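Local coordinates for xyloglucan-specific endo-beta-1,4-glucanase BoGH5A (Bacteroides ovatus, PDB 3ZMR), which hydrolyses internal beta-1,4-glucosidic linkages of the xyloglucan backbone with retention of the beta configuration, releasing xyloglucan oligosaccharides, at residues A[358-363]-A[412-417]. Numbering follows the deposited sequence.
Sequences AAFAGG and HLKSRN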
loop_
_atom_site.group_PDB
_atom_site.type_symbol
_atom_site.label_atom_id
_atom_site.label_comp_id
_atom_site.label_asym_id
_atom_site.label_seq_id
_atom_site.Cartn_x
_atom_site.Cartn_y
_atom_site.Cartn_z
ATOM N N ALA A 358 20.758 6.747 21.656
ATOM C CA ALA A 358 21.946 6.414 22.489
ATOM C C ALA A 358 22.412 7.586 23.356
ATOM O O ALA A 358 22.780 7.386 24.510
ATOM C CB ALA A 358 23.088 5.913 21.615
ATOM N N ALA A 359 22.338 8.798 22.801
ATOM C CA ALA A 359 22.767 10.019 23.510
ATOM C C ALA A 359 21.977 10.260 24.798
ATOM O O ALA A 359 22.465 10.938 25.716
ATOM C CB ALA A 359 22.670 11.230 22.595
ATOM N N PHE A 360 20.776 9.694 24.871
ATOM C CA PHE A 360 19.887 9.835 26.038
ATOM C C PHE A 360 19.564 8.553 26.787
ATOM O O PHE A 360 18.609 8.508 27.567
ATOM C CB PHE A 360 18.599 10.541 25.612
ATOM C CG PHE A 360 18.851 11.910 25.104
ATOM C CD1 PHE A 360 19.206 12.933 25.990
ATOM C CD2 PHE A 360 18.815 12.176 23.757
ATOM C CE1 PHE A 360 19.482 14.191 25.510
ATOM C CE2 PHE A 360 19.097 13.426 23.271
ATOM C CZ PHE A 360 19.440 14.435 24.152
ATOM N N ALA A 361 20.350 7.501 26.547
ATOM C CA ALA A 361 20.198 6.268 27.327
ATOM C C ALA A 361 20.226 6.614 28.823
ATOM O O ALA A 361 21.057 7.402 29.251
ATOM C CB ALA A 361 21.295 5.272 26.980
ATOM N N GLY A 362 19.268 6.095 29.586
ATOM C CA GLY A 362 19.190 6.336 31.050
ATOM C C GLY A 362 18.274 7.511 31.375
ATOM O O GLY A 362 17.997 7.799 32.539
ATOM N N GLY A 363 17.812 8.179 30.317
ATOM C CA GLY A 363 16.913 9.339 30.400
ATOM C C GLY A 363 15.437 9.054 30.116
ATOM O O GLY A 363 14.932 7.972 30.406
ATOM N N HIS A 412 14.742 17.327 23.732
ATOM C CA HIS A 412 13.656 16.866 22.865
ATOM C C HIS A 412 13.985 17.243 21.416
ATOM O O HIS A 412 13.836 16.416 20.496
ATOM C CB HIS A 412 12.305 17.429 23.309
ATOM C CG HIS A 412 11.188 17.216 22.325
ATOM N ND1 HIS A 412 10.722 15.957 22.006
ATOM C CD2 HIS A 412 10.472 18.083 21.569
ATOM C CE1 HIS A 412 9.747 16.071 21.114
ATOM N NE2 HIS A 412 9.586 17.345 20.825
ATOM N N LEU A 413 14.378 18.492 21.185
ATOM C CA LEU A 413 14.650 18.955 19.821
ATOM C C LEU A 413 15.774 18.118 19.220
ATOM O O LEU A 413 15.690 17.695 18.064
ATOM C CB LEU A 413 15.011 20.439 19.803
ATOM C CG LEU A 413 13.866 21.393 20.150
ATOM C CD1 LEU A 413 14.420 22.802 20.269
ATOM C CD2 LEU A 413 12.760 21.335 19.118
ATOM N N LYS A 414 16.822 17.880 20.004
ATOM C CA LYS A 414 17.957 17.057 19.576
ATOM C C LYS A 414 17.512 15.632 19.281
ATOM O O LYS A 414 17.885 15.059 18.248
ATOM C CB LYS A 414 19.086 17.048 20.625
ATOM C CG LYS A 414 20.267 16.146 20.251
ATOM C CD LYS A 414 21.407 16.167 21.265
ATOM C CE LYS A 414 22.704 15.670 20.632
ATOM N NZ LYS A 414 22.603 14.247 20.219
ATOM N N SER A 415 16.705 15.071 20.162
ATOM C CA SER A 415 16.216 13.706 20.036
ATOM C C SER A 415 15.447 13.557 18.723
ATOM O O SER A 415 15.583 12.540 18.049
ATOM C CB SER A 415 15.283 13.376 21.196
ATOM O OG SER A 415 16.019 13.115 22.397
ATOM N N ARG A 416 14.577 14.508 18.414
ATOM C CA ARG A 416 13.799 14.443 17.156
ATOM C C ARG A 416 14.748 14.331 15.981
ATOM O O ARG A 416 14.560 13.516 15.051
ATOM C CB ARG A 416 12.901 15.649 16.904
ATOM C CG ARG A 416 11.810 15.837 17.924
ATOM C CD ARG A 416 11.007 17.067 17.545
ATOM N NE ARG A 416 10.212 16.860 16.326
ATOM C CZ ARG A 416 10.521 17.327 15.115
ATOM N NH1 ARG A 416 11.592 18.085 14.897
ATOM N NH2 ARG A 416 9.718 17.000 14.092
ATOM N N ASN A 417 15.751 15.189 15.943
ATOM C CA ASN A 417 16.682 15.214 14.806
ATOM C C ASN A 417 17.596 13.989 14.736
ATOM O O ASN A 417 17.873 13.467 13.651
ATOM C CB ASN A 417 17.427 16.541 14.769
ATOM C CG ASN A 417 16.501 17.682 14.429
ATOM O OD1 ASN A 417 15.508 17.495 13.686
ATOM N ND2 ASN A 417 16.769 18.847 14.984
#
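Phe360 overlaps the hydroxyl of Ser415 and the aliphatic chain of Lys414 on helix 406-429. Ser415 OG lies 3.2 Å from Phe360 CE2 and about as close to CD2, obliquely placed against the ring. A small hydroxyl suits this spot: it lets the ring come close to the helix, and its polarity is spent elsewhere, through hydrogen bonds with the backbone O of Asn411, one turn back, and with the backbone N of Trp356 in the loop itself. With Lys414 CG anti to the backbone N (chi1 177°) and the next two torsions also extended, the chain brings CD to the outer end of the ring, 3.9 Å from Phe360 CZ. A bend at chi4 (-64°) turns the amine aside; Lys414 NZ passes 3.8 Å from Ala359 CB, a methyl small enough to leave it room, and forms a salt bridge with Asp418, one turn onward. Lysine thus offers a greasy chain to the ring and a charged end to Asp418. In the (beta/alpha)8 barrel of this family 5 glycosidase, helix 406-429 follows barrel strand 391-396, and the contact packs the loop between helices 341-344 and 371-379 against that helix, away from the annotated sugar-binding sites. Replacing Phe360 by an alanine would probably open a gap beside Ser415 and leave Lys414 CD without its aromatic partner. A type II beta turn runs from Phe360 to Gly363, closed by a 2.9 Å hydrogen bond from Gly363 N to Phe360 O; Gly362 takes a positive phi (94°), where a side chain would press on the preceding carbonyl.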